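PDB 4B46: CELL division protein FTSZ from Haloferax volcanii, which binds GTP as a tubulin-like GTPase and controls cell shape, being essential for the rod-shaped cell type needed for efficient swimming. Local coordinates for residues Gly115-Ala120 with Ala151-Thr156. Sequence-based numbering, arbitrary orientation.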
ATOM      1  N   GLY A 115       0.495  15.046  -6.070  1.00 15.09           N
ATOM      2  CA  GLY A 115       1.137  14.436  -7.227  1.00 14.33           C
ATOM      3  C   GLY A 115       0.822  12.972  -7.495  1.00 20.53           C
ATOM      4  O   GLY A 115       0.810  12.545  -8.656  1.00 17.15           O
ATOM      5  N   ALA A 116       0.576  12.196  -6.441  1.00 16.87           N
ATOM      6  CA  ALA A 116       0.263  10.777  -6.635  1.00 13.47           C
ATOM      7  C   ALA A 116      -0.942  10.529  -7.552  1.00 13.80           C
ATOM      8  O   ALA A 116      -0.848   9.704  -8.454  1.00 15.73           O
ATOM      9  CB  ALA A 116       0.121  10.032  -5.297  1.00 11.44           C
ATOM     10  N   PRO A 117      -2.066  11.250  -7.352  1.00 17.71           N
ATOM     11  CA  PRO A 117      -3.189  11.012  -8.269  1.00 17.09           C
ATOM     12  C   PRO A 117      -2.891  11.439  -9.704  1.00 17.94           C
ATOM     13  O   PRO A 117      -3.426  10.842 -10.645  1.00 16.05           O
ATOM     14  CB  PRO A 117      -4.303  11.897  -7.704  1.00 18.46           C
ATOM     15  CG  PRO A 117      -3.925  12.125  -6.291  1.00 17.60           C
ATOM     16  CD  PRO A 117      -2.437  12.209  -6.294  1.00 16.29           C
ATOM     17  N   VAL A 118      -2.073  12.476  -9.863  1.00 16.21           N
ATOM     18  CA  VAL A 118      -1.680  12.944 -11.183  1.00 19.98           C
ATOM     19  C   VAL A 118      -0.861  11.862 -11.869  1.00 14.30           C
ATOM     20  O   VAL A 118      -1.081  11.548 -13.039  1.00 17.04           O
ATOM     21  CB  VAL A 118      -0.884  14.276 -11.102  1.00 14.72           C
ATOM     22  CG1 VAL A 118      -0.203  14.603 -12.448  1.00 20.26           C
ATOM     23  CG2 VAL A 118      -1.799  15.401 -10.674  1.00 15.03           C
ATOM     24  N   LEU A 119       0.065  11.265 -11.130  1.00 17.89           N
ATOM     25  CA  LEU A 119       0.870  10.192 -11.699  1.00 19.96           C
ATOM     26  C   LEU A 119       0.013   8.977 -12.051  1.00 16.78           C
ATOM     27  O   LEU A 119       0.187   8.389 -13.130  1.00 16.46           O
ATOM     28  CB  LEU A 119       2.000   9.769 -10.756  1.00 18.19           C
ATOM     29  CG  LEU A 119       2.834   8.578 -11.262  1.00 17.14           C
ATOM     30  CD1 LEU A 119       3.478   8.846 -12.630  1.00 14.46           C
ATOM     31  CD2 LEU A 119       3.885   8.169 -10.233  1.00 17.52           C
ATOM     32  N   ALA A 120      -0.902   8.601 -11.151  1.00 13.13           N
ATOM     33  CA  ALA A 120      -1.733   7.412 -11.387  1.00 23.23           C
ATOM     34  C   ALA A 120      -2.516   7.549 -12.686  1.00 22.29           C
ATOM     35  O   ALA A 120      -2.580   6.617 -13.482  1.00 19.48           O
ATOM     36  CB  ALA A 120      -2.675   7.142 -10.206  1.00 18.52           C
ATOM     37  N   ALA A 151      -8.232  14.191   2.905  1.00 14.53           N
ATOM     38  CA  ALA A 151      -9.605  14.098   2.431  1.00 17.75           C
ATOM     39  C   ALA A 151      -9.683  14.443   0.938  1.00 23.71           C
ATOM     40  O   ALA A 151     -10.252  13.692   0.150  1.00 21.29           O
ATOM     41  CB  ALA A 151     -10.503  15.032   3.246  1.00 17.10           C
ATOM     42  N   ARG A 152      -9.106  15.581   0.556  1.00 18.59           N
ATOM     43  CA  ARG A 152      -9.083  15.988  -0.853  1.00 20.59           C
ATOM     44  C   ARG A 152      -8.275  15.057  -1.742  1.00 18.62           C
ATOM     45  O   ARG A 152      -8.692  14.734  -2.851  1.00 23.69           O
ATOM     46  CB  ARG A 152      -8.550  17.406  -0.992  1.00 17.28           C
ATOM     47  CG  ARG A 152      -9.482  18.429  -0.422  1.00 18.51           C
ATOM     48  CD  ARG A 152      -8.899  19.810  -0.588  1.00 27.05           C
ATOM     49  NE  ARG A 152      -9.859  20.851  -0.269  1.00 27.66           N
ATOM     50  CZ  ARG A 152      -9.527  22.022   0.262  1.00 26.77           C
ATOM     51  NH1 ARG A 152      -8.257  22.287   0.544  1.00 28.66           N
ATOM     52  NH2 ARG A 152     -10.461  22.917   0.515  1.00 27.44           N
ATOM     53  N   SER A 153      -7.120  14.624  -1.252  1.00 16.70           N
ATOM     54  CA  SER A 153      -6.263  13.713  -2.004  1.00 18.72           C
ATOM     55  C   SER A 153      -6.945  12.351  -2.196  1.00 19.94           C
ATOM     56  O   SER A 153      -6.923  11.772  -3.297  1.00 15.53           O
ATOM     57  CB  SER A 153      -4.924  13.540  -1.280  1.00 15.15           C
ATOM     58  OG  SER A 153      -4.037  12.695  -2.001  1.00 20.40           O
ATOM     59  N   PHE A 154      -7.551  11.849  -1.125  1.00 17.03           N
ATOM     60  CA  PHE A 154      -8.250  10.567  -1.185  1.00 15.63           C
ATOM     61  C   PHE A 154      -9.320  10.553  -2.281  1.00 17.16           C
ATOM     62  O   PHE A 154      -9.406   9.604  -3.055  1.00 17.89           O
ATOM     63  CB  PHE A 154      -8.877  10.191   0.168  1.00 16.43           C
ATOM     64  CG  PHE A 154      -9.796   8.994   0.081  1.00 19.07           C
ATOM     65  CD1 PHE A 154      -9.290   7.711   0.171  1.00 22.99           C
ATOM     66  CD2 PHE A 154     -11.159   9.159  -0.137  1.00 23.28           C
ATOM     67  CE1 PHE A 154     -10.130   6.599   0.059  1.00 19.82           C
ATOM     68  CE2 PHE A 154     -12.004   8.055  -0.249  1.00 24.27           C
ATOM     69  CZ  PHE A 154     -11.485   6.778  -0.155  1.00 20.85           C
ATOM     70  N   GLN A 155     -10.131  11.608  -2.336  1.00 21.40           N
ATOM     71  CA  GLN A 155     -11.214  11.700  -3.314  1.00 20.96           C
ATOM     72  C   GLN A 155     -10.684  11.514  -4.730  1.00 23.95           C
ATOM     73  O   GLN A 155     -11.285  10.808  -5.532  1.00 25.41           O
ATOM     74  CB  GLN A 155     -11.919  13.058  -3.231  1.00 22.85           C
ATOM     75  CG  GLN A 155     -12.553  13.373  -1.892  1.00 49.04           C
ATOM     76  CD  GLN A 155     -13.854  12.631  -1.668  1.00 67.35           C
ATOM     77  OE1 GLN A 155     -13.944  11.759  -0.805  1.00 73.23           O
ATOM     78  NE2 GLN A 155     -14.874  12.980  -2.444  1.00 75.57           N
ATOM     79  N   THR A 156      -9.554  12.149  -5.025  1.00 19.84           N
ATOM     80  CA  THR A 156      -9.001  12.116  -6.378  1.00 18.05           C
ATOM     81  C   THR A 156      -8.245  10.825  -6.627  1.00 16.52           C
ATOM     82  O   THR A 156      -8.416  10.185  -7.668  1.00 20.43           O
ATOM     83  CB  THR A 156      -8.047  13.302  -6.627  1.00 21.67           C
ATOM     84  OG1 THR A 156      -8.700  14.513  -6.249  1.00 29.30           O
ATOM     85  CG2 THR A 156      -7.661  13.385  -8.109  1.00 19.49           C
TER
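Pro117 and Thr156 meet carbon to carbon, CB of the proline ring lying 3.7 Å from the methyl CG2 of the threonine. The CA atoms of these two residues are the closest such pair between the segments, 6.2 Å apart. The threonine places its methyl by holding CG2 anti to its own backbone N, which leaves OG1 beside that N (chi1 -51°), where the hydroxyl makes a weak hydrogen bond of 3.4 Å to Arg152 O one turn back. A beta-branched residue suits the spot: one branch serves the neighbouring helix, the other its own.

The next ring atom, CG of Pro117, comes within 4.3 Å of both O and OG of Ser153, too far for more than loose van der Waals contact. The serine hydroxyl is hydrogen-bonded instead to Ser113 O, on the same helix as Pro117 and one turn earlier. A small polar residue suits this place, because the bond satisfies a buried hydroxyl and links helix 144-160 to helix 111-126. Proline lacks an N-H, so the N of Pro117 makes no bond to the preceding turn and helix 111-126 is kinked there; its compact ring gives a rigid apolar surface, which Phe157 of helix 144-160 also touches. On the inner side, small Ala116 packs against Val103 and Ser105 of strand 100-106.

The contact thus joins two neighbouring helices of the Rossmann-like GTPase domain, just beyond Gly112 of the GTP site. With 117 Å² buried, the direct contact between the segments is small and mainly van der Waals, while the bond from Ser153 OG to Ser113 O adds a polar tie between the helices.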